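Long-range contact in glycosyl hydrolase, family 31/fibronectin type III domain protein (Clostridium perfringens, PDB 4LKS), which probably helps a family 31 glycoside hydrolase hold on to its carbohydrate targets, through a family 32 carbohydrate-binding module that binds galactose: residues Q78-P83 and E161-G166. Residues are numbered along the deposited sequence; the frame is centred on the assembly and turned at random.
Sequences QIDYLP and ELVFYG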
# COMPACT_ATOMS: atom_id res chain seq x y z
N GLN A 78 7.67 -7.61 -6.11
CA GLN A 78 7.66 -7.19 -4.72
C GLN A 78 7.09 -5.79 -4.61
O GLN A 78 7.28 -4.97 -5.52
CB GLN A 78 9.08 -7.23 -4.14
CG GLN A 78 9.17 -6.91 -2.65
CD GLN A 78 10.58 -7.00 -2.13
OE1 GLN A 78 11.32 -7.93 -2.48
NE2 GLN A 78 10.97 -6.06 -1.27
N ILE A 79 6.39 -5.51 -3.51
CA ILE A 79 6.16 -4.13 -3.11
C ILE A 79 6.54 -4.01 -1.65
O ILE A 79 6.51 -5.00 -0.94
CB ILE A 79 4.70 -3.64 -3.30
CG1 ILE A 79 3.73 -4.41 -2.42
CG2 ILE A 79 4.31 -3.71 -4.78
CD1 ILE A 79 2.33 -3.80 -2.38
N ASP A 80 6.95 -2.81 -1.22
CA ASP A 80 7.10 -2.52 0.21
C ASP A 80 5.99 -1.61 0.66
O ASP A 80 5.65 -0.63 -0.02
CB ASP A 80 8.43 -1.82 0.53
CG ASP A 80 9.66 -2.64 0.23
OD1 ASP A 80 9.57 -3.88 0.07
OD2 ASP A 80 10.74 -2.02 0.14
N TYR A 81 5.44 -1.90 1.83
CA TYR A 81 4.46 -1.03 2.46
C TYR A 81 5.15 -0.26 3.59
O TYR A 81 5.72 -0.87 4.49
CB TYR A 81 3.29 -1.86 3.00
CG TYR A 81 2.35 -1.10 3.91
CD1 TYR A 81 1.36 -0.27 3.39
CD2 TYR A 81 2.47 -1.18 5.30
CE1 TYR A 81 0.49 0.43 4.22
CE2 TYR A 81 1.60 -0.48 6.14
CZ TYR A 81 0.62 0.32 5.59
OH TYR A 81 -0.22 1.01 6.43
N LEU A 82 5.11 1.07 3.53
CA LEU A 82 5.66 1.90 4.60
C LEU A 82 4.52 2.49 5.40
O LEU A 82 3.73 3.28 4.88
CB LEU A 82 6.55 3.02 4.05
CG LEU A 82 7.17 3.94 5.11
CD1 LEU A 82 8.19 3.18 5.95
CD2 LEU A 82 7.82 5.17 4.46
N PRO A 83 4.39 2.08 6.67
CA PRO A 83 3.31 2.67 7.47
C PRO A 83 3.60 4.11 7.85
O PRO A 83 4.75 4.57 7.81
CB PRO A 83 3.27 1.79 8.73
CG PRO A 83 4.61 1.15 8.80
CD PRO A 83 5.13 1.04 7.39
N GLU A 161 4.15 5.15 2.06
CA GLU A 161 4.68 4.79 0.74
C GLU A 161 4.32 3.38 0.36
O GLU A 161 4.21 2.49 1.21
CB GLU A 161 6.21 4.87 0.72
CG GLU A 161 6.82 6.25 0.80
CD GLU A 161 8.29 6.20 0.42
OE1 GLU A 161 9.16 6.29 1.33
OE2 GLU A 161 8.58 6.04 -0.78
N LEU A 162 4.17 3.20 -0.94
CA LEU A 162 4.22 1.89 -1.58
C LEU A 162 5.40 1.94 -2.55
O LEU A 162 5.46 2.82 -3.43
CB LEU A 162 2.93 1.60 -2.33
CG LEU A 162 1.67 1.56 -1.48
CD1 LEU A 162 0.44 1.52 -2.38
CD2 LEU A 162 1.66 0.35 -0.54
N VAL A 163 6.35 1.03 -2.37
CA VAL A 163 7.55 0.97 -3.20
C VAL A 163 7.43 -0.25 -4.10
O VAL A 163 7.06 -1.33 -3.64
CB VAL A 163 8.82 0.84 -2.32
CG1 VAL A 163 10.09 0.81 -3.18
CG2 VAL A 163 8.88 1.98 -1.27
N PHE A 164 7.73 -0.10 -5.39
CA PHE A 164 7.54 -1.16 -6.36
C PHE A 164 8.86 -1.69 -6.87
O PHE A 164 9.81 -0.92 -7.07
CB PHE A 164 6.72 -0.63 -7.55
CG PHE A 164 5.26 -0.45 -7.26
CD1 PHE A 164 4.83 0.52 -6.37
CD2 PHE A 164 4.32 -1.25 -7.88
CE1 PHE A 164 3.47 0.67 -6.10
CE2 PHE A 164 2.96 -1.10 -7.62
CZ PHE A 164 2.54 -0.13 -6.72
N TYR A 165 8.92 -3.00 -7.07
CA TYR A 165 10.10 -3.66 -7.63
C TYR A 165 9.75 -4.47 -8.87
O TYR A 165 8.91 -5.38 -8.82
CB TYR A 165 10.74 -4.62 -6.62
CG TYR A 165 11.21 -3.97 -5.35
CD1 TYR A 165 10.32 -3.64 -4.34
CD2 TYR A 165 12.56 -3.71 -5.15
CE1 TYR A 165 10.76 -3.06 -3.15
CE2 TYR A 165 13.01 -3.14 -3.96
CZ TYR A 165 12.10 -2.81 -2.98
OH TYR A 165 12.53 -2.25 -1.80
N GLY A 166 10.45 -4.18 -9.96
CA GLY A 166 10.26 -4.94 -11.17
C GLY A 166 11.11 -4.42 -12.30
O GLY A 166 11.94 -3.52 -12.11
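Tyr-165 OH donates to Asp-80 OD2 at 2.6 Å and comes from above the carboxylate plane. Gln-78 NE2 donates to the other oxygen, Asp-80 OD1, at 2.9 Å; it meets OD1 on the syn side, and OD1 lies close to the Gln-78 amide plane. Two bonds from different directions should fix the rotation of the carboxylate and probably favour its charged form. With CG anti to the backbone N (chi1 -175°) and the chain extended beyond it, Gln-78 runs alongside Tyr-165 and brings NE2 to Asp-80. Its amide lies over one ring face near the rim, with NE2 3.5 Å from Tyr-165 CE1. The amide and ring planes are 39° apart.

The backbones run antiparallel. Asp-80 and Val-163 form a hydrogen-bonded pair: Asp-80 N meets Val-163 O at 2.8 Å, and Val-163 N returns a bond to Asp-80 O. Leu-82 N bonds to Glu-161 O at 2.9 Å, while the return bond is weak. On the face that carries Asp-80 and Tyr-165, Leu-82 CD2 lies beside the Glu-161 side chain, whose OE1 bonds to Tyr-128 OH. A bound calcium ion lies about 4 Å from this side chain; its site includes Ala-160 but not Glu-161.

The opposite face, with Ile-79, Tyr-81, Leu-162 and Phe-164, is largely apolar. Ile-79 CG2 makes a CH-pi contact over the Phe-164 ring, 4.1 Å from its centroid. Leu-162 CD2 instead meets the Tyr-81 ring at its edge, at CD1. Tyr-81 OH bonds to Ser-158 O and Val-92 N.

Strands 73-82 and 158-166 are the two inner strands of a four-stranded antiparallel sheet, between 129-138 and 52-53. Leu-162 packs on strand 64-70 of the five-stranded sheet, Ile-79 on its strand 140-148 and Phe-164 on both, forming part of the core of the beta-sandwich.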